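Local coordinates for uncharacterized protein (Cytophaga hutchinsonii ATCC 33406, PDB 3FF4) that is of unknown function but probably binds coenzyme A or a related nucleotide through a Rossmann-like CoA-binding domain, at residues Asp60-Tyr65 and Leu79-Lys84; Lys84-Asn89 and Asn104-Val109; Glu52-Glu57 and Tyr75-Ser80. One frame throughout, in Å; residues are numbered along the deposited sequence. Where two conformers were deposited one is given.

Interaction 1. Residues Asp60-Tyr65 and Leu79-Lys84; sequences DTVTLY and LSLKPK
Val62 holds CG1 anti to its backbone N (chi1 173°), which turns CG2 toward Leu81 and Pro83. Asp60 has CG anti to its own N (chi1 178°). This brings its carboxylate round to Lys84, although its CB starts away from it. Val62 CG2 meets Leu81 CD1 at 3.8 Å, and the two side chains cross at about a right angle. The same methyl lies 4.0 Å from Pro83 CG. The main chains are joined by a weak, bent hydrogen bond, Lys84 N to Asp60 O, of 2.8 Å and 118°. Lys84 CD passes Asp60 OD1 at 3.4 Å. Lys84 NZ stays 4.8 Å from Asp60 OD1, and a water links them, donating to the oxygen and accepting from the ammonium group. Asp60 OD2 accepts from Thr61 OG1 on its anti lone pair, at 2.7 Å. An alanine in place of this aspartate would probably leave Thr61 OG1 and the water short of an acceptor, and Lys84 without its nearby opposite charge. Strand 61-64 lies between strands 7-10 and 85-88 in the parallel sheet, and residues 82-84 lead from helix 75-81 into strand 85-88, completing a beta-alpha-beta unit.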
loop_
_atom_site.group_PDB
_atom_site.type_symbol
_atom_site.label_atom_id
_atom_site.label_comp_id
_atom_site.label_asym_id
_atom_site.label_seq_id
_atom_site.Cartn_x
_atom_site.Cartn_y
_atom_site.Cartn_z
ATOM N N ASP A 60 -0.112 -4.181 -8.649
ATOM C CA ASP A 60 0.929 -3.329 -9.221
ATOM C C ASP A 60 1.758 -2.672 -8.109
ATOM O O ASP A 60 3.003 -2.705 -8.121
ATOM C CB ASP A 60 0.288 -2.266 -10.125
ATOM C CG ASP A 60 1.305 -1.295 -10.725
ATOM O OD1 ASP A 60 1.574 -1.372 -11.950
ATOM O OD2 ASP A 60 1.812 -0.421 -9.986
ATOM N N THR A 61 1.056 -2.059 -7.166
ATOM C CA THR A 61 1.657 -1.252 -6.127
ATOM C C THR A 61 1.147 -1.690 -4.760
ATOM O O THR A 61 -0.061 -1.837 -4.558
ATOM C CB THR A 61 1.313 0.264 -6.344
ATOM O OG1 THR A 61 1.903 0.727 -7.560
ATOM C CG2 THR A 61 1.820 1.107 -5.175
ATOM N N VAL A 62 2.060 -1.899 -3.817
ATOM C CA VAL A 62 1.680 -1.963 -2.411
ATOM C C VAL A 62 1.973 -0.555 -1.848
ATOM O O VAL A 62 3.083 -0.042 -1.978
ATOM C CB VAL A 62 2.432 -3.058 -1.653
ATOM C CG1 VAL A 62 2.141 -2.981 -0.120
ATOM C CG2 VAL A 62 2.069 -4.469 -2.235
ATOM N N THR A 63 0.961 0.080 -1.273
ATOM C CA THR A 63 1.181 1.362 -0.581
ATOM C C THR A 63 1.076 1.173 0.941
ATOM O O THR A 63 0.063 0.691 1.489
ATOM C CB THR A 63 0.296 2.538 -1.143
ATOM O OG1 THR A 63 0.706 3.804 -0.575
ATOM C CG2 THR A 63 -1.236 2.283 -0.898
ATOM N N LEU A 64 2.166 1.517 1.606
ATOM C CA LEU A 64 2.394 1.183 3.002
ATOM C C LEU A 64 1.945 2.265 3.974
ATOM O O LEU A 64 2.392 3.425 3.873
ATOM C CB LEU A 64 3.880 0.974 3.243
ATOM C CG LEU A 64 4.518 -0.326 2.778
ATOM C CD1 LEU A 64 5.997 -0.205 3.114
ATOM C CD2 LEU A 64 3.897 -1.496 3.532
ATOM N N TYR A 65 1.101 1.858 4.925
ATOM C CA TYR A 65 0.711 2.723 6.019
ATOM C C TYR A 65 0.889 2.008 7.341
ATOM O O TYR A 65 0.031 2.121 8.183
ATOM C CB TYR A 65 -0.739 3.225 5.859
ATOM C CG TYR A 65 -0.826 4.218 4.743
ATOM C CD1 TYR A 65 -0.461 5.558 4.951
ATOM C CD2 TYR A 65 -1.201 3.814 3.447
ATOM C CE1 TYR A 65 -0.496 6.491 3.899
ATOM C CE2 TYR A 65 -1.256 4.758 2.386
ATOM C CZ TYR A 65 -0.905 6.071 2.626
ATOM O OH TYR A 65 -0.919 6.991 1.601
ATOM N N LEU A 79 6.761 -9.596 -0.454
ATOM C CA LEU A 79 7.502 -10.370 -1.463
ATOM C C LEU A 79 6.603 -11.355 -2.223
ATOM O O LEU A 79 6.618 -11.368 -3.455
ATOM C CB LEU A 79 8.706 -11.091 -0.829
ATOM C CG LEU A 79 9.875 -10.238 -0.314
ATOM C CD1 LEU A 79 10.947 -11.137 0.310
ATOM C CD2 LEU A 79 10.507 -9.376 -1.418
ATOM N N SER A 80 5.807 -12.158 -1.512
ATOM C CA SER A 80 4.905 -13.107 -2.191
ATOM C C SER A 80 3.894 -12.421 -3.137
ATOM O O SER A 80 3.407 -13.054 -4.066
ATOM C CB SER A 80 4.154 -14.007 -1.202
ATOM O OG SER A 80 3.061 -13.302 -0.618
ATOM N N LEU A 81 3.575 -11.146 -2.901
ATOM C CA LEU A 81 2.694 -10.448 -3.824
ATOM C C LEU A 81 3.393 -10.093 -5.145
ATOM O O LEU A 81 2.723 -9.783 -6.146
ATOM C CB LEU A 81 2.107 -9.190 -3.192
ATOM C CG LEU A 81 1.154 -9.381 -2.007
ATOM C CD1 LEU A 81 0.861 -8.009 -1.337
ATOM C CD2 LEU A 81 -0.123 -10.049 -2.513
ATOM N N LYS A 82 4.724 -10.115 -5.135
ATOM C CA LYS A 82 5.533 -9.712 -6.299
ATOM C C LYS A 82 5.004 -8.428 -6.968
ATOM O O LYS A 82 4.772 -8.407 -8.174
ATOM C CB LYS A 82 5.624 -10.862 -7.325
ATOM C CG LYS A 82 6.352 -12.105 -6.803
ATOM C CD LYS A 82 6.542 -13.156 -7.921
ATOM C CE LYS A 82 7.998 -13.112 -8.495
ATOM N NZ LYS A 82 8.138 -13.674 -9.895
ATOM N N PRO A 83 4.806 -7.343 -6.194
ATOM C CA PRO A 83 4.293 -6.132 -6.837
ATOM C C PRO A 83 5.372 -5.516 -7.714
ATOM O O PRO A 83 6.536 -5.816 -7.512
ATOM C CB PRO A 83 4.039 -5.197 -5.654
ATOM C CG PRO A 83 5.013 -5.611 -4.617
ATOM C CD PRO A 83 5.111 -7.128 -4.765
ATOM N N LYS A 84 5.006 -4.645 -8.650
ATOM C CA LYS A 84 6.006 -3.848 -9.377
ATOM C C LYS A 84 6.671 -2.801 -8.476
ATOM O O LYS A 84 7.840 -2.486 -8.634
ATOM C CB LYS A 84 5.355 -3.136 -10.557
ATOM C CG LYS A 84 4.705 -4.087 -11.558
ATOM C CD LYS A 84 4.279 -3.334 -12.797
ATOM C CE LYS A 84 5.485 -3.112 -13.711
ATOM N NZ LYS A 84 5.097 -2.439 -14.975
HETATM O O HOH W 1 3.237 -0.129 -13.750
#

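Interaction 2. Residues Lys84-Asn89 and Asn104-Val109; sequences KRVIFN and NGIEPV
Arg85, Val86 and Ile87 pair in parallel register with Glu107, Pro108 and Val109. The two strand axes run 21° apart. Four backbone hydrogen bonds join them. Glu107 N donates to Lys84 O at 3.2 Å, and Val86 N to Glu107 O at 3.0 Å. Further on, Val109 N donates to Val86 O at 2.9 Å, and Phe88 N to Val109 O at 2.8 Å. The last two donors lie nearly on the line of the acceptor C=O, while the first two are tilted from the carbonyl plane. Val109 O also sits at the edge of the Phe88 ring, in plane. Pro108 has no N-H to give, but its position in the ladder needs none, since Glu107 and Val109 supply the donors from this strand. Weaker CA-H...O contacts support the ladder, such as Arg85 CA to Glu107 O at 3.4 Å.

The apolar contacts divide between the two faces of the sheet. On one, Val86 CG2 touches Ile106 CG2 at 3.8 Å, and Phe88 CE2 comes obliquely to Pro108 CB at 3.9 Å. On the other, Arg85 lays CD against Val109 CG2 at 3.7 Å. The arginine chain then bends at chi3 (64°), and Ile87 CD1 covers part of one guanidinium face.

The charged end of Arg85 is held outside this pair. NH2 bonds Thr61 OG1, and NH1 makes a salt bridge to the C-terminal carboxylate of Phe122.

Gly105 is the C-prime residue of a Schellman motif that ends helix 95-103 and starts the chain toward strand 107-110. That helix packs on the Val86 and Pro108 face, and helix 113-119 on the Arg85 and Val109 face. Strand 107-110 is outermost in the parallel sheet, and it completes a beta-alpha-beta unit with strand 85-88.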
loop_
_atom_site.group_PDB
_atom_site.type_symbol
_atom_site.label_atom_id
_atom_site.label_comp_id
_atom_site.label_asym_id
_atom_site.label_seq_id
_atom_site.Cartn_x
_atom_site.Cartn_y
_atom_site.Cartn_z
ATOM N N LYS A 84 5.006 -4.645 -8.650
ATOM C CA LYS A 84 6.006 -3.848 -9.377
ATOM C C LYS A 84 6.671 -2.801 -8.476
ATOM O O LYS A 84 7.840 -2.486 -8.634
ATOM C CB LYS A 84 5.355 -3.136 -10.557
ATOM C CG LYS A 84 4.705 -4.087 -11.558
ATOM C CD LYS A 84 4.279 -3.334 -12.797
ATOM C CE LYS A 84 5.485 -3.112 -13.711
ATOM N NZ LYS A 84 5.097 -2.439 -14.975
ATOM N N ARG A 85 5.932 -2.292 -7.497
ATOM C CA ARG A 85 6.392 -1.142 -6.739
ATOM C C ARG A 85 5.827 -1.183 -5.330
ATOM O O ARG A 85 4.682 -1.614 -5.121
ATOM C CB ARG A 85 5.934 0.154 -7.433
ATOM C CG ARG A 85 6.161 1.451 -6.625
ATOM C CD ARG A 85 5.693 2.675 -7.400
ATOM N NE ARG A 85 4.246 2.636 -7.627
ATOM C CZ ARG A 85 3.557 3.573 -8.281
ATOM N NH1 ARG A 85 4.189 4.650 -8.802
ATOM N NH2 ARG A 85 2.237 3.431 -8.426
ATOM N N VAL A 86 6.616 -0.714 -4.363
ATOM C CA VAL A 86 6.128 -0.533 -3.014
ATOM C C VAL A 86 6.370 0.938 -2.631
ATOM O O VAL A 86 7.497 1.436 -2.768
ATOM C CB VAL A 86 6.804 -1.484 -2.003
ATOM C CG1 VAL A 86 6.353 -1.183 -0.577
ATOM C CG2 VAL A 86 6.496 -2.970 -2.310
ATOM N N ILE A 87 5.317 1.630 -2.199
ATOM C CA ILE A 87 5.442 3.052 -1.790
ATOM C C ILE A 87 5.564 3.175 -0.260
ATOM O O ILE A 87 4.710 2.646 0.493
ATOM C CB ILE A 87 4.258 3.914 -2.248
ATOM C CG1 ILE A 87 4.091 3.838 -3.761
ATOM C CG2 ILE A 87 4.438 5.417 -1.760
ATOM C CD1 ILE A 87 2.822 4.520 -4.310
ATOM N N PHE A 88 6.657 3.812 0.173
ATOM C CA PHE A 88 6.904 4.187 1.584
ATOM C C PHE A 88 6.398 5.617 1.853
ATOM O O PHE A 88 7.127 6.613 1.624
ATOM C CB PHE A 88 8.410 4.067 1.892
ATOM C CG PHE A 88 8.902 2.666 1.800
ATOM C CD1 PHE A 88 9.041 1.888 2.939
ATOM C CD2 PHE A 88 9.097 2.072 0.561
ATOM C CE1 PHE A 88 9.451 0.564 2.823
ATOM C CE2 PHE A 88 9.489 0.746 0.456
ATOM C CZ PHE A 88 9.672 -0.001 1.570
ATOM N N ASN A 89 5.139 5.715 2.312
ATOM C CA ASN A 89 4.536 7.000 2.687
ATOM C C ASN A 89 5.219 7.546 3.952
ATOM O O ASN A 89 5.901 6.784 4.646
ATOM C CB ASN A 89 3.017 6.843 2.836
ATOM C CG ASN A 89 2.398 6.293 1.583
ATOM O OD1 ASN A 89 2.230 7.011 0.600
ATOM N ND2 ASN A 89 2.128 5.007 1.572
ATOM N N ASN A 104 15.145 -8.012 -4.693
ATOM C CA ASN A 104 14.225 -8.982 -5.271
ATOM C C ASN A 104 13.523 -8.408 -6.495
ATOM O O ASN A 104 12.481 -8.903 -6.886
ATOM C CB ASN A 104 13.187 -9.454 -4.236
ATOM C CG ASN A 104 13.766 -10.447 -3.235
ATOM O OD1 ASN A 104 13.708 -11.656 -3.446
ATOM N ND2 ASN A 104 14.332 -9.940 -2.138
ATOM N N GLY A 105 14.102 -7.366 -7.103
ATOM C CA GLY A 105 13.513 -6.739 -8.307
ATOM C C GLY A 105 12.193 -5.972 -8.120
ATOM O O GLY A 105 11.449 -5.778 -9.092
ATOM N N ILE A 106 11.895 -5.551 -6.887
ATOM C CA ILE A 106 10.721 -4.723 -6.586
ATOM C C ILE A 106 11.177 -3.278 -6.286
ATOM O O ILE A 106 12.080 -3.064 -5.443
ATOM C CB ILE A 106 9.920 -5.301 -5.379
ATOM C CG1 ILE A 106 9.444 -6.732 -5.689
ATOM C CG2 ILE A 106 8.757 -4.386 -4.995
ATOM C CD1 ILE A 106 8.995 -7.578 -4.441
ATOM N N GLU A 107 10.568 -2.296 -6.967
ATOM C CA GLU A 107 11.033 -0.934 -6.854
ATOM C C GLU A 107 10.503 -0.266 -5.564
ATOM O O GLU A 107 9.296 -0.059 -5.416
ATOM C CB GLU A 107 10.631 -0.118 -8.071
ATOM C CG GLU A 107 11.285 1.251 -8.117
ATOM C CD GLU A 107 10.646 2.193 -9.135
ATOM O OE1 GLU A 107 9.471 1.988 -9.548
ATOM O OE2 GLU A 107 11.300 3.184 -9.481
ATOM N N PRO A 108 11.417 0.067 -4.630
ATOM C CA PRO A 108 10.968 0.848 -3.495
ATOM C C PRO A 108 10.880 2.335 -3.928
ATOM O O PRO A 108 11.779 2.827 -4.611
ATOM C CB PRO A 108 12.075 0.640 -2.465
ATOM C CG PRO A 108 13.344 0.295 -3.275
ATOM C CD PRO A 108 12.896 -0.072 -4.677
ATOM N N VAL A 109 9.815 3.015 -3.541
ATOM C CA VAL A 109 9.632 4.447 -3.860
ATOM C C VAL A 109 9.255 5.187 -2.586
ATOM O O VAL A 109 8.289 4.824 -1.930
ATOM C CB VAL A 109 8.478 4.660 -4.887
ATOM C CG1 VAL A 109 8.074 6.164 -4.986
ATOM C CG2 VAL A 109 8.895 4.150 -6.256
#

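Interaction 3. Residues Glu52-Glu57 and Tyr75-Ser80; sequences ERPVIE and YNYILS
Arg53 and Tyr77 carry the contact between a loop and helix 75-81 of a Rossmann-like parallel alpha/beta domain. The loop 52-57 leads from the small antiparallel hairpin to strand 61-64, and helix 75-81 comes later, between that strand and strand 85-88. The tight part is built round the Tyr77 ring. Its CG is anti to the backbone N (chi1 179°), and the ring reaches from the helix to the loop. Arg53 lies over one face. Its CB makes a CH-pi contact 3.8 Å from the ring centroid, 16° off the normal. The chain bends at chi2, and CD then passes Tyr77 CE2 at 3.6 Å. The guanidinium plane is turned 51° from the ring and does not stack flat on it. The polar end of Arg53 is tied down on the loop side and by the chain before the helix. NE forms a salt bridge with Glu74, and NH1 donates to Glu52 O at 3.0 Å from above the carbonyl plane. The ring edge meets the loop backbone. Tyr77 OH donates to Pro54 O at 2.7 Å, which fixes the outer end of this buried side chain. Tyr77 also packs on Leu8 of strand 7-10.

The looser side is nearer solvent. There the exposed Val55 touches Ser80 by van der Waals contact alone. Val55 CG1 lies 3.5 Å from Ser80 O, and Val55 CG2 is 3.6 Å from Ser80 OG. Ser80 OG, for its part, turns back along the helix and donates to Tyr77 O at 2.8 Å.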
loop_
_atom_site.group_PDB
_atom_site.type_symbol
_atom_site.label_atom_id
_atom_site.label_comp_id
_atom_site.label_asym_id
_atom_site.label_seq_id
_atom_site.Cartn_x
_atom_site.Cartn_y
_atom_site.Cartn_z
ATOM N N GLU A 52 -6.882 -11.261 7.027
ATOM C CA GLU A 52 -5.877 -12.292 6.755
ATOM C C GLU A 52 -4.896 -11.746 5.725
ATOM O O GLU A 52 -4.917 -10.553 5.403
ATOM C CB GLU A 52 -6.486 -13.607 6.258
ATOM C CG GLU A 52 -7.453 -14.255 7.221
ATOM C CD GLU A 52 -8.752 -13.457 7.362
ATOM O OE1 GLU A 52 -9.250 -12.936 6.332
ATOM O OE2 GLU A 52 -9.260 -13.347 8.505
ATOM N N ARG A 53 -4.024 -12.619 5.230
ATOM C CA ARG A 53 -3.066 -12.237 4.214
ATOM C C ARG A 53 -3.194 -13.106 2.933
ATOM O O ARG A 53 -2.295 -13.893 2.614
ATOM C CB ARG A 53 -1.651 -12.233 4.806
ATOM C CG ARG A 53 -1.473 -11.254 5.972
ATOM C CD ARG A 53 -1.612 -9.767 5.527
ATOM N NE ARG A 53 -1.392 -8.791 6.616
ATOM C CZ ARG A 53 -2.333 -8.317 7.453
ATOM N NH1 ARG A 53 -3.609 -8.720 7.374
ATOM N NH2 ARG A 53 -2.001 -7.434 8.398
ATOM N N PRO A 54 -4.308 -12.954 2.179
ATOM C CA PRO A 54 -4.398 -13.780 0.962
ATOM C C PRO A 54 -3.406 -13.272 -0.099
ATOM O O PRO A 54 -3.227 -12.054 -0.247
ATOM C CB PRO A 54 -5.838 -13.541 0.501
ATOM C CG PRO A 54 -6.098 -12.083 0.936
ATOM C CD PRO A 54 -5.470 -12.050 2.314
ATOM N N VAL A 55 -2.753 -14.191 -0.818
ATOM C CA VAL A 55 -1.833 -13.778 -1.888
ATOM C C VAL A 55 -2.645 -13.397 -3.139
ATOM O O VAL A 55 -3.072 -14.252 -3.913
ATOM C CB VAL A 55 -0.735 -14.831 -2.191
ATOM C CG1 VAL A 55 0.233 -14.307 -3.260
ATOM C CG2 VAL A 55 0.027 -15.182 -0.912
ATOM N N ILE A 56 -2.873 -12.107 -3.310
ATOM C CA ILE A 56 -3.707 -11.607 -4.382
ATOM C C ILE A 56 -2.845 -11.417 -5.626
ATOM O O ILE A 56 -1.743 -10.847 -5.557
ATOM C CB ILE A 56 -4.445 -10.293 -3.940
ATOM C CG1 ILE A 56 -5.490 -10.636 -2.853
ATOM C CG2 ILE A 56 -5.099 -9.590 -5.145
ATOM C CD1 ILE A 56 -5.930 -9.452 -1.993
ATOM N N GLU A 57 -3.331 -11.906 -6.759
ATOM C CA GLU A 57 -2.581 -11.794 -7.998
ATOM C C GLU A 57 -2.775 -10.443 -8.696
ATOM O O GLU A 57 -3.788 -9.761 -8.509
ATOM C CB GLU A 57 -2.873 -12.981 -8.920
ATOM C CG GLU A 57 -2.201 -14.258 -8.451
ATOM C CD GLU A 57 -2.590 -15.447 -9.286
ATOM O OE1 GLU A 57 -3.800 -15.619 -9.543
ATOM O OE2 GLU A 57 -1.694 -16.213 -9.693
ATOM N N TYR A 75 7.156 -8.627 5.617
ATOM C CA TYR A 75 8.183 -8.698 4.555
ATOM C C TYR A 75 7.888 -9.823 3.544
ATOM O O TYR A 75 7.815 -9.600 2.336
ATOM C CB TYR A 75 9.568 -8.967 5.173
ATOM C CG TYR A 75 10.304 -7.789 5.795
ATOM C CD1 TYR A 75 9.669 -6.579 6.051
ATOM C CD2 TYR A 75 11.651 -7.919 6.173
ATOM C CE1 TYR A 75 10.355 -5.517 6.639
ATOM C CE2 TYR A 75 12.338 -6.861 6.756
ATOM C CZ TYR A 75 11.686 -5.664 6.976
ATOM O OH TYR A 75 12.355 -4.618 7.557
ATOM N N ASN A 76 7.727 -11.037 4.047
ATOM C CA ASN A 76 7.518 -12.180 3.165
ATOM C C ASN A 76 6.194 -12.101 2.418
ATOM O O ASN A 76 6.115 -12.542 1.280
ATOM C CB ASN A 76 7.637 -13.497 3.938
ATOM C CG ASN A 76 9.063 -13.795 4.328
ATOM O OD1 ASN A 76 10.015 -13.268 3.725
ATOM N ND2 ASN A 76 9.234 -14.633 5.354
ATOM N N TYR A 77 5.176 -11.510 3.047
ATOM C CA TYR A 77 3.888 -11.308 2.381
ATOM C C TYR A 77 4.024 -10.323 1.213
ATOM O O TYR A 77 3.563 -10.589 0.093
ATOM C CB TYR A 77 2.804 -10.863 3.371
ATOM C CG TYR A 77 1.443 -10.611 2.729
ATOM C CD1 TYR A 77 0.760 -11.644 2.049
ATOM C CD2 TYR A 77 0.863 -9.338 2.756
ATOM C CE1 TYR A 77 -0.471 -11.404 1.426
ATOM C CE2 TYR A 77 -0.398 -9.089 2.153
ATOM C CZ TYR A 77 -1.030 -10.118 1.492
ATOM O OH TYR A 77 -2.229 -9.879 0.906
ATOM N N ILE A 78 4.697 -9.214 1.471
ATOM C CA ILE A 78 4.930 -8.219 0.427
ATOM C C ILE A 78 5.673 -8.883 -0.761
ATOM O O ILE A 78 5.228 -8.767 -1.913
ATOM C CB ILE A 78 5.664 -6.958 0.974
ATOM C CG1 ILE A 78 4.761 -6.210 1.988
ATOM C CG2 ILE A 78 6.078 -6.049 -0.174
ATOM C CD1 ILE A 78 5.508 -5.331 2.980
ATOM N N LEU A 79 6.761 -9.596 -0.454
ATOM C CA LEU A 79 7.502 -10.370 -1.463
ATOM C C LEU A 79 6.603 -11.355 -2.223
ATOM O O LEU A 79 6.618 -11.368 -3.455
ATOM C CB LEU A 79 8.706 -11.091 -0.829
ATOM C CG LEU A 79 9.875 -10.238 -0.314
ATOM C CD1 LEU A 79 10.947 -11.137 0.310
ATOM C CD2 LEU A 79 10.507 -9.376 -1.418
ATOM N N SER A 80 5.807 -12.158 -1.512
ATOM C CA SER A 80 4.905 -13.107 -2.191
ATOM C C SER A 80 3.894 -12.421 -3.137
ATOM O O SER A 80 3.407 -13.054 -4.066
ATOM C CB SER A 80 4.154 -14.007 -1.202
ATOM O OG SER A 80 3.061 -13.302 -0.618
#

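How the interactions relate
Interaction 1 is the buried contact, interaction 2 is partly buried, and interaction 3 lies at the surface. Helix 75-81 serves interactions 1 and 3, which share Leu79 and Ser80. Lys84 is common to interactions 1 and 2, where strands 61-64 and 85-88 are sheet neighbours, tied by Val62 O and Ile87 N. The chemistry follows the place. In interaction 2 a regular backbone ladder dominates. Interaction 1 combines small apolar contacts with one weak backbone bond and a water bridge. Interaction 3 depends on an aromatic ring and its hydroxyl. Ile78 packs on Leu64 and Val86, linking the helix of interaction 3 to both strands.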